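Local coordinates for hypothetical protein (Geobacillus stearothermophilus, PDB 1SFS) that is of unknown function but has a glycoside hydrolase-like domain and may be a bacterial lysozyme, at residues 215-220 / 226-231; 41-46 / 54-59; 87-92 / 106-111. All coordinates share one frame; numbering follows the deposited sequence.

Contact 1 of 3, residues 215-220 / 226-231; sequences WQYGRD and VDTNLA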
loop_
_atom_site.group_PDB
_atom_site.type_symbol
_atom_site.label_atom_id
_atom_site.label_comp_id
_atom_site.label_asym_id
_atom_site.label_seq_id
_atom_site.Cartn_x
_atom_site.Cartn_y
_atom_site.Cartn_z
ATOM N N TRP A 215 5.402 6.602 -1.443
ATOM C CA TRP A 215 5.512 7.019 -2.818
ATOM C C TRP A 215 6.164 5.889 -3.624
ATOM O O TRP A 215 7.347 5.570 -3.378
ATOM C CB TRP A 215 6.373 8.278 -2.916
ATOM C CG TRP A 215 6.584 8.769 -4.301
ATOM C CD1 TRP A 215 5.780 8.661 -5.385
ATOM C CD2 TRP A 215 7.735 9.482 -4.775
ATOM N NE1 TRP A 215 6.345 9.247 -6.473
ATOM C CE2 TRP A 215 7.560 9.755 -6.124
ATOM C CE3 TRP A 215 8.922 9.887 -4.152
ATOM C CZ2 TRP A 215 8.518 10.433 -6.884
ATOM C CZ3 TRP A 215 9.882 10.555 -4.896
ATOM C CH2 TRP A 215 9.666 10.816 -6.239
ATOM N N GLN A 216 5.465 5.320 -4.573
ATOM C CA GLN A 216 6.042 4.356 -5.520
ATOM C C GLN A 216 6.652 5.187 -6.656
ATOM O O GLN A 216 5.929 5.657 -7.530
ATOM C CB GLN A 216 5.024 3.372 -6.002
ATOM C CG GLN A 216 5.663 2.191 -6.727
ATOM C CD GLN A 216 4.590 1.296 -7.252
ATOM O OE1 GLN A 216 3.830 1.742 -8.133
ATOM N NE2 GLN A 216 4.489 0.097 -6.717
ATOM N N TYR A 217 7.964 5.376 -6.619
ATOM C CA TYR A 217 8.600 6.224 -7.603
ATOM C C TYR A 217 9.104 5.490 -8.833
ATOM O O TYR A 217 9.480 6.128 -9.822
ATOM C CB TYR A 217 9.720 7.046 -6.952
ATOM C CG TYR A 217 10.935 6.276 -6.579
ATOM C CD1 TYR A 217 11.980 6.121 -7.458
ATOM C CD2 TYR A 217 11.139 5.749 -5.314
ATOM C CE1 TYR A 217 13.128 5.427 -7.119
ATOM C CE2 TYR A 217 12.266 5.055 -4.952
ATOM C CZ TYR A 217 13.291 4.896 -5.862
ATOM O OH TYR A 217 14.414 4.211 -5.496
ATOM N N GLY A 218 9.091 4.154 -8.794
ATOM C CA GLY A 218 9.458 3.390 -9.946
ATOM C C GLY A 218 8.852 2.007 -9.916
ATOM O O GLY A 218 8.653 1.435 -8.832
ATOM N N ARG A 219 8.570 1.447 -11.084
ATOM C CA ARG A 219 8.068 0.090 -11.214
ATOM C C ARG A 219 9.061 -0.745 -12.003
ATOM O O ARG A 219 9.721 -0.243 -12.938
ATOM C CB ARG A 219 6.680 0.051 -11.898
ATOM C CG ARG A 219 5.581 0.625 -11.047
ATOM C CD ARG A 219 4.258 0.552 -11.810
ATOM N NE ARG A 219 3.166 1.017 -10.988
ATOM C CZ ARG A 219 1.932 1.187 -11.490
ATOM N NH1 ARG A 219 1.566 0.978 -12.745
ATOM N NH2 ARG A 219 1.022 1.602 -10.630
ATOM N N ASP A 220 9.142 -2.013 -11.625
ATOM C CA ASP A 220 9.762 -3.133 -12.311
ATOM C C ASP A 220 11.233 -2.869 -12.605
ATOM O O ASP A 220 11.711 -2.611 -13.742
ATOM C CB ASP A 220 9.001 -3.436 -13.600
ATOM C CG ASP A 220 7.578 -3.918 -13.400
ATOM O OD1 ASP A 220 7.217 -4.469 -12.344
ATOM O OD2 ASP A 220 6.784 -3.702 -14.349
ATOM N N VAL A 226 10.955 -6.195 -8.511
ATOM C CA VAL A 226 10.345 -5.373 -7.495
ATOM C C VAL A 226 10.106 -3.960 -8.014
ATOM O O VAL A 226 10.713 -3.515 -9.009
ATOM C CB VAL A 226 11.226 -5.286 -6.233
ATOM C CG1 VAL A 226 11.568 -6.660 -5.698
ATOM C CG2 VAL A 226 12.525 -4.486 -6.445
ATOM N N ASP A 227 9.231 -3.256 -7.344
ATOM C CA ASP A 227 9.053 -1.814 -7.491
ATOM C C ASP A 227 9.773 -1.117 -6.353
ATOM O O ASP A 227 10.015 -1.702 -5.303
ATOM C CB ASP A 227 7.595 -1.430 -7.438
ATOM C CG ASP A 227 6.787 -2.275 -8.392
ATOM O OD1 ASP A 227 5.728 -2.841 -7.963
ATOM O OD2 ASP A 227 7.103 -2.422 -9.579
ATOM N N THR A 228 10.100 0.180 -6.529
ATOM C CA THR A 228 10.824 0.939 -5.548
ATOM C C THR A 228 9.989 2.088 -4.992
ATOM O O THR A 228 9.279 2.787 -5.699
ATOM C CB THR A 228 12.168 1.470 -6.088
ATOM O OG1 THR A 228 11.949 2.271 -7.256
ATOM C CG2 THR A 228 13.100 0.315 -6.467
ATOM N N ASN A 229 10.132 2.264 -3.663
ATOM C CA ASN A 229 9.301 3.205 -2.903
ATOM C C ASN A 229 10.157 4.026 -1.965
ATOM O O ASN A 229 11.234 3.606 -1.519
ATOM C CB ASN A 229 8.288 2.453 -2.052
ATOM C CG ASN A 229 7.344 1.628 -2.877
ATOM O OD1 ASN A 229 6.414 2.128 -3.463
ATOM N ND2 ASN A 229 7.574 0.314 -2.891
ATOM N N LEU A 230 9.617 5.181 -1.591
ATOM C CA LEU A 230 10.083 5.999 -0.504
ATOM C C LEU A 230 8.931 6.250 0.463
ATOM O O LEU A 230 7.766 6.267 0.041
ATOM C CB LEU A 230 10.658 7.318 -0.969
ATOM C CG LEU A 230 11.984 7.221 -1.739
ATOM C CD1 LEU A 230 12.201 8.480 -2.556
ATOM C CD2 LEU A 230 13.110 6.986 -0.774
ATOM N N ALA A 231 9.230 6.502 1.709
ATOM C CA ALA A 231 8.193 6.746 2.726
ATOM C C ALA A 231 8.582 7.853 3.661
ATOM O O ALA A 231 9.758 8.084 3.948
ATOM C CB ALA A 231 7.901 5.494 3.525
#
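Trp-215 and Leu-230 exchange a reciprocal pair of backbone hydrogen bonds, Trp-215 N to Leu-230 O at 2.8 Å and Leu-230 N to Trp-215 O at 2.9 Å. Further along this antiparallel hairpin Thr-228 N donates to Gly-218 O (3.0 Å). At the turn end, Asp-227 OD2 accepts Asp-220 N at 2.9 Å through its anti lone pair. The two strands slip between these bonds: Tyr-217 N and Gly-218 N both point at Thr-228 O, each bond weak, in a classic beta bulge. Arg-219 NE meets Gln-216 OE1 almost straight (174°), within the guanidinium plane but above that of the amide; Tyr-155 OH shares this oxygen.

The bulge turns Tyr-217 across the hairpin. With chi1 at 72°, its ring lies over Thr-228, whose OG1 sits above one face toward the rim, 3.3 Å from Tyr-217 CZ. Tyr-217 CB rests over the centre of the Trp-215 ring, beside which Leu-230 runs, CD1 3.9 Å from Trp-215 CZ3.

The other face carries the polar groups of Gln-216 and Asn-229: Gln-216 NE2 and Asn-229 ND2 both donate to Asp-33 OD2 on the adjoining strand, so two amides jointly fix one carboxylate oxygen.

Contact 2 of 3, residues 41-46 / 54-59; sequences QLFQCV and KFWGRY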
loop_
_atom_site.group_PDB
_atom_site.type_symbol
_atom_site.label_atom_id
_atom_site.label_comp_id
_atom_site.label_asym_id
_atom_site.label_seq_id
_atom_site.Cartn_x
_atom_site.Cartn_y
_atom_site.Cartn_z
ATOM N N GLN A 41 16.192 -15.693 -1.373
ATOM C CA GLN A 41 16.806 -15.367 -2.673
ATOM C C GLN A 41 16.384 -13.989 -3.171
ATOM O O GLN A 41 17.267 -13.225 -3.581
ATOM C CB GLN A 41 16.562 -16.466 -3.692
ATOM C CG GLN A 41 17.489 -17.650 -3.436
ATOM C CD GLN A 41 18.935 -17.581 -3.852
ATOM O OE1 GLN A 41 19.397 -16.561 -4.351
ATOM N NE2 GLN A 41 19.755 -18.631 -3.704
ATOM N N LEU A 42 15.105 -13.652 -3.100
ATOM C CA LEU A 42 14.637 -12.360 -3.580
ATOM C C LEU A 42 15.135 -11.265 -2.654
ATOM O O LEU A 42 15.536 -10.198 -3.117
ATOM C CB LEU A 42 13.114 -12.340 -3.698
ATOM C CG LEU A 42 12.499 -11.046 -4.211
ATOM C CD1 LEU A 42 13.047 -10.602 -5.555
ATOM C CD2 LEU A 42 11.015 -11.163 -4.293
ATOM N N PHE A 43 15.097 -11.471 -1.339
ATOM C CA PHE A 43 15.645 -10.463 -0.406
ATOM C C PHE A 43 17.071 -10.207 -0.714
ATOM O O PHE A 43 17.490 -9.017 -0.742
ATOM C CB PHE A 43 15.398 -10.927 1.053
ATOM C CG PHE A 43 16.074 -9.992 2.011
ATOM C CD1 PHE A 43 15.596 -8.756 2.361
ATOM C CD2 PHE A 43 17.296 -10.378 2.568
ATOM C CE1 PHE A 43 16.317 -7.865 3.204
ATOM C CE2 PHE A 43 18.036 -9.565 3.388
ATOM C CZ PHE A 43 17.525 -8.335 3.650
ATOM N N GLN A 44 17.867 -11.232 -0.869
ATOM C CA GLN A 44 19.303 -11.004 -1.142
ATOM C C GLN A 44 19.518 -10.319 -2.458
ATOM O O GLN A 44 20.464 -9.507 -2.552
ATOM C CB GLN A 44 20.037 -12.355 -1.061
ATOM C CG GLN A 44 20.012 -13.034 0.299
ATOM C CD GLN A 44 20.516 -12.274 1.500
ATOM O OE1 GLN A 44 21.295 -11.322 1.371
ATOM N NE2 GLN A 44 20.042 -12.597 2.698
ATOM N N CYS A 45 18.714 -10.595 -3.477
ATOM C CA CYS A 45 18.807 -9.857 -4.738
ATOM C C CYS A 45 18.659 -8.384 -4.472
ATOM O O CYS A 45 19.464 -7.553 -4.901
ATOM C CB CYS A 45 17.740 -10.286 -5.761
ATOM S SG CYS A 45 17.810 -9.511 -7.392
ATOM N N VAL A 46 17.597 -8.027 -3.784
ATOM C CA VAL A 46 17.365 -6.608 -3.501
ATOM C C VAL A 46 18.501 -5.993 -2.684
ATOM O O VAL A 46 19.025 -4.951 -2.996
ATOM C CB VAL A 46 16.004 -6.421 -2.834
ATOM C CG1 VAL A 46 15.808 -4.988 -2.372
ATOM C CG2 VAL A 46 14.867 -6.789 -3.789
ATOM N N LYS A 54 13.608 -0.941 3.987
ATOM C CA LYS A 54 13.096 -0.806 5.339
ATOM C C LYS A 54 11.668 -1.346 5.446
ATOM O O LYS A 54 11.202 -1.649 6.559
ATOM C CB LYS A 54 13.186 0.620 5.839
ATOM C CG LYS A 54 14.562 1.209 5.751
ATOM C CD LYS A 54 15.757 0.332 6.068
ATOM C CE LYS A 54 17.148 0.954 5.878
ATOM N NZ LYS A 54 17.478 1.356 4.418
ATOM N N PHE A 55 11.001 -1.492 4.320
ATOM C CA PHE A 55 9.658 -2.003 4.242
ATOM C C PHE A 55 9.502 -2.703 2.908
ATOM O O PHE A 55 10.249 -2.413 1.962
ATOM C CB PHE A 55 8.589 -0.929 4.464
ATOM C CG PHE A 55 8.645 0.206 3.442
ATOM C CD1 PHE A 55 7.873 0.134 2.291
ATOM C CD2 PHE A 55 9.477 1.283 3.623
ATOM C CE1 PHE A 55 7.947 1.158 1.356
ATOM C CE2 PHE A 55 9.539 2.322 2.672
ATOM C CZ PHE A 55 8.762 2.257 1.554
ATOM N N TRP A 56 8.530 -3.610 2.862
ATOM C CA TRP A 56 8.320 -4.438 1.666
ATOM C C TRP A 56 6.828 -4.600 1.479
ATOM O O TRP A 56 6.153 -5.237 2.306
ATOM C CB TRP A 56 9.054 -5.759 1.807
ATOM C CG TRP A 56 9.288 -6.478 0.491
ATOM C CD1 TRP A 56 8.380 -6.772 -0.477
ATOM C CD2 TRP A 56 10.545 -6.993 0.025
ATOM N NE1 TRP A 56 8.995 -7.404 -1.523
ATOM C CE2 TRP A 56 10.302 -7.560 -1.237
ATOM C CE3 TRP A 56 11.835 -6.995 0.534
ATOM C CZ2 TRP A 56 11.333 -8.154 -1.972
ATOM C CZ3 TRP A 56 12.849 -7.587 -0.198
ATOM C CH2 TRP A 56 12.582 -8.156 -1.435
ATOM N N GLY A 57 6.274 -4.034 0.420
ATOM C CA GLY A 57 4.866 -4.156 0.095
ATOM C C GLY A 57 4.558 -5.560 -0.441
ATOM O O GLY A 57 5.229 -6.041 -1.341
ATOM N N ARG A 58 3.549 -6.166 0.142
ATOM C CA ARG A 58 3.147 -7.519 -0.183
ATOM C C ARG A 58 1.648 -7.651 -0.079
ATOM O O ARG A 58 0.971 -6.905 0.624
ATOM C CB ARG A 58 3.808 -8.514 0.779
ATOM C CG ARG A 58 5.300 -8.687 0.548
ATOM C CD ARG A 58 5.619 -9.395 -0.793
ATOM N NE ARG A 58 5.096 -10.754 -0.724
ATOM C CZ ARG A 58 4.066 -11.240 -1.367
ATOM N NH1 ARG A 58 3.448 -10.545 -2.344
ATOM N NH2 ARG A 58 3.639 -12.445 -1.052
ATOM N N TYR A 59 1.110 -8.645 -0.781
ATOM C CA TYR A 59 -0.337 -8.804 -0.948
ATOM C C TYR A 59 -0.925 -9.736 0.066
ATOM O O TYR A 59 -0.412 -10.818 0.369
ATOM C CB TYR A 59 -0.632 -9.264 -2.407
ATOM C CG TYR A 59 -0.220 -8.197 -3.343
ATOM C CD1 TYR A 59 1.086 -8.094 -3.816
ATOM C CD2 TYR A 59 -1.088 -7.162 -3.694
ATOM C CE1 TYR A 59 1.479 -7.063 -4.642
ATOM C CE2 TYR A 59 -0.727 -6.142 -4.523
ATOM C CZ TYR A 59 0.555 -6.074 -5.011
ATOM O OH TYR A 59 0.983 -5.054 -5.811
#
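The indole of Trp-56 pushes its six-membered ring into helix 40-49, where three side chains meet it obliquely. Leu-42 and Phe-43 approach from one side of the indole plane and Val-46 from the other, so these three straddle the outer rim of the ring, and none of them lies squarely over a face. In that plane, at the edge, lies the backbone oxygen Leu-42 O, 4.0 Å from Trp-56 CH2. The phenyl of Phe-43 turns its own edge to the indole: Trp-56 CZ3 lies near the phenyl plane, 3.9 Å from Phe-43 CD1, in neither an offset nor a T-shaped stack.

The aliphatic branches come closer to the end of the indole. Val-46 comes from the opposite direction, its CG2 obliquely placed 3.6 Å from Trp-56 CH2, while Leu-42 lies across it with CD2 3.8 Å from Trp-56 CZ2. Trp-56 reaches this far because its CG is turned anti to the backbone N (chi1 -161°), bridging segments 41-46 and 55-59, whose axes come no closer than 12.3 Å. The polar corner of the ring is satisfied elsewhere, NE1 donating to Ser-34 OG, and Cys-45 ties the same helix to Cys-224 by a disulfide.

Val-32 of strand 29-33 touches both Trp-56 and Val-46. A large strand residue received between positions one turn apart on the connecting helix here joins strand and helix in a beta-alpha-beta crossover, consistent with the TIM-barrel-like fold expected of a glycoside hydrolase-like domain.

Contact 3 of 3, residues 87-92 / 106-111; sequences PIYNAF and RNAVFH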
loop_
_atom_site.group_PDB
_atom_site.type_symbol
_atom_site.label_atom_id
_atom_site.label_comp_id
_atom_site.label_asym_id
_atom_site.label_seq_id
_atom_site.Cartn_x
_atom_site.Cartn_y
_atom_site.Cartn_z
ATOM N N PRO A 87 1.163 -4.195 4.010
ATOM C CA PRO A 87 0.157 -5.081 3.435
ATOM C C PRO A 87 -0.790 -4.430 2.481
ATOM O O PRO A 87 -1.257 -3.315 2.754
ATOM C CB PRO A 87 -0.614 -5.600 4.689
ATOM C CG PRO A 87 0.067 -5.008 5.857
ATOM C CD PRO A 87 0.838 -3.841 5.383
ATOM N N ILE A 88 -1.105 -5.098 1.385
ATOM C CA ILE A 88 -1.926 -4.595 0.314
ATOM C C ILE A 88 -3.060 -5.557 0.036
ATOM O O ILE A 88 -2.832 -6.754 -0.112
ATOM C CB ILE A 88 -1.102 -4.460 -0.986
ATOM C CG1 ILE A 88 0.183 -3.706 -0.789
ATOM C CG2 ILE A 88 -1.954 -3.841 -2.082
ATOM C CD1 ILE A 88 1.200 -3.925 -1.890
ATOM N N TYR A 89 -4.283 -5.062 -0.035
ATOM C CA TYR A 89 -5.459 -5.831 -0.438
ATOM C C TYR A 89 -5.812 -5.505 -1.885
ATOM O O TYR A 89 -6.110 -4.331 -2.128
ATOM C CB TYR A 89 -6.618 -5.539 0.525
ATOM C CG TYR A 89 -7.855 -6.326 0.125
ATOM C CD1 TYR A 89 -7.898 -7.697 0.365
ATOM C CD2 TYR A 89 -8.933 -5.708 -0.502
ATOM C CE1 TYR A 89 -9.010 -8.427 -0.004
ATOM C CE2 TYR A 89 -10.032 -6.482 -0.858
ATOM C CZ TYR A 89 -10.069 -7.817 -0.617
ATOM O OH TYR A 89 -11.184 -8.545 -0.976
ATOM N N ASN A 90 -5.803 -6.488 -2.793
ATOM C CA ASN A 90 -5.992 -6.252 -4.218
ATOM C C ASN A 90 -6.976 -7.200 -4.867
ATOM O O ASN A 90 -6.964 -7.329 -6.090
ATOM C CB ASN A 90 -4.679 -6.308 -4.980
ATOM C CG ASN A 90 -4.114 -7.689 -5.128
ATOM O OD1 ASN A 90 -4.333 -8.521 -4.275
ATOM N ND2 ASN A 90 -3.401 -7.931 -6.182
ATOM N N ALA A 91 -7.835 -7.803 -4.049
ATOM C CA ALA A 91 -8.787 -8.797 -4.606
ATOM C C ALA A 91 -10.115 -8.143 -4.943
ATOM O O ALA A 91 -11.214 -8.537 -4.595
ATOM C CB ALA A 91 -8.987 -9.941 -3.647
ATOM N N PHE A 92 -9.992 -7.086 -5.714
ATOM C CA PHE A 92 -11.148 -6.337 -6.173
ATOM C C PHE A 92 -10.697 -5.600 -7.441
ATOM O O PHE A 92 -9.495 -5.221 -7.515
ATOM C CB PHE A 92 -11.735 -5.406 -5.105
ATOM C CG PHE A 92 -10.864 -4.212 -4.729
ATOM C CD1 PHE A 92 -11.051 -2.944 -5.250
ATOM C CD2 PHE A 92 -9.803 -4.369 -3.866
ATOM C CE1 PHE A 92 -10.212 -1.894 -4.932
ATOM C CE2 PHE A 92 -8.959 -3.325 -3.525
ATOM C CZ PHE A 92 -9.154 -2.072 -4.079
ATOM N N ARG A 106 -13.835 -5.760 4.959
ATOM C CA ARG A 106 -14.017 -6.963 5.786
ATOM C C ARG A 106 -13.106 -8.095 5.288
ATOM O O ARG A 106 -12.562 -8.823 6.113
ATOM C CB ARG A 106 -15.475 -7.409 5.770
ATOM C CG ARG A 106 -16.359 -6.444 6.554
ATOM C CD ARG A 106 -17.808 -6.783 6.513
ATOM N NE ARG A 106 -18.597 -5.857 7.297
ATOM C CZ ARG A 106 -19.858 -5.525 7.047
ATOM N NH1 ARG A 106 -20.413 -4.675 7.871
ATOM N NH2 ARG A 106 -20.532 -6.027 6.017
ATOM N N ASN A 107 -12.950 -8.255 3.987
ATOM C CA ASN A 107 -12.076 -9.294 3.496
ATOM C C ASN A 107 -10.613 -8.974 3.834
ATOM O O ASN A 107 -9.842 -9.908 4.179
ATOM C CB ASN A 107 -12.263 -9.464 2.008
ATOM C CG ASN A 107 -13.549 -10.164 1.647
ATOM O OD1 ASN A 107 -14.120 -10.887 2.403
ATOM N ND2 ASN A 107 -13.943 -9.975 0.408
ATOM N N ALA A 108 -10.206 -7.727 3.731
ATOM C CA ALA A 108 -8.814 -7.375 4.063
ATOM C C ALA A 108 -8.538 -7.706 5.497
ATOM O O ALA A 108 -7.469 -8.263 5.815
ATOM C CB ALA A 108 -8.597 -5.910 3.737
ATOM N N VAL A 109 -9.437 -7.353 6.432
ATOM C CA VAL A 109 -9.247 -7.603 7.834
ATOM C C VAL A 109 -9.201 -9.105 8.094
ATOM O O VAL A 109 -8.399 -9.592 8.878
ATOM C CB VAL A 109 -10.371 -6.929 8.645
ATOM C CG1 VAL A 109 -10.395 -7.386 10.105
ATOM C CG2 VAL A 109 -10.183 -5.434 8.554
ATOM N N PHE A 110 -10.086 -9.859 7.437
ATOM C CA PHE A 110 -10.077 -11.321 7.591
ATOM C C PHE A 110 -8.731 -11.904 7.253
ATOM O O PHE A 110 -8.199 -12.742 7.988
ATOM C CB PHE A 110 -11.192 -11.877 6.711
ATOM C CG PHE A 110 -11.154 -13.362 6.485
ATOM C CD1 PHE A 110 -11.636 -14.182 7.483
ATOM C CD2 PHE A 110 -10.700 -13.927 5.306
ATOM C CE1 PHE A 110 -11.643 -15.579 7.312
ATOM C CE2 PHE A 110 -10.706 -15.279 5.114
ATOM C CZ PHE A 110 -11.218 -16.059 6.102
ATOM N N HIS A 111 -8.146 -11.490 6.141
ATOM C CA HIS A 111 -6.854 -11.978 5.757
ATOM C C HIS A 111 -5.775 -11.493 6.731
ATOM O O HIS A 111 -4.876 -12.287 7.083
ATOM C CB HIS A 111 -6.462 -11.615 4.322
ATOM C CG HIS A 111 -7.252 -12.385 3.312
ATOM N ND1 HIS A 111 -6.992 -13.703 3.095
ATOM C CD2 HIS A 111 -8.292 -12.063 2.516
ATOM C CE1 HIS A 111 -7.819 -14.178 2.178
ATOM N NE2 HIS A 111 -8.654 -13.221 1.797
HETATM O O HOH W 1 -13.361 -7.608 -2.103
HETATM O O HOH W 2 -10.760 -11.787 -0.239
#
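Tyr-89 closes strand 84-89 and packs against Ala-108 of helix 98-114, within the beta-alpha-beta unit that continues into strand 122-126. It illustrates how one amphipathic ring can serve both the dry and the wet part of such a crossover. Tyr-89 and Ala-91 are each modelled in two conformers, and this account follows one of them.

The apolar contact comes first. Ala-108 CB touches the root of the ring, 3.7 Å from Tyr-89 CG. Strand and helix approach closely here, with 5.8 Å between Tyr-89 CA and Ala-108 CA; Trp-141 of helix 135-145 also touches this alanine.

Backbone nitrogens lie over the two ring faces: Ala-108 N above one, toward the rim, and, more tentatively, Ala-91 N over the centre of the opposite one.

Toward the phenol end the ring meets Asn-107 by van der Waals contact. With chi1 at 180° it swings away from the backbone N and past Ala-108, bringing Tyr-89 OH to 3.3 Å from Asn-107 CB; amide and ring planes are inclined by 50°.

Water completes the contact, two molecules lying in the plane of the phenol ring at its edge. One is 2.6 Å from Tyr-89 OH and reaches Asn-107 ND2, and tentatively Ala-91 O, only by weak bonds. The other bonds weakly to Tyr-89 OH and lies in the imidazole plane of His-111, 3.3 Å from its NE2.

How the contacts relate
All three contacts reach one sheet, and contact 2 is the middle link. Its centre is 12 Å from that of contact 1, and the two touch through Val-226 CG1, 3.8 Å from Val-46 CG2, while Phe-55 packs its CZ 3.6 Å from Asn-229 CB. Toward contact 3, neighbouring strands 55-59 and 84-89 meet in a probable hydrogen bond between Arg-58 O and Ile-88 N (2.9 Å), although the centres lie 20 Å apart. Contacts 1 and 3 fall on opposite sides of the chain's centre, their nearest atoms about 7 Å apart. No ligand marks an active site, and the location of any such site is not established.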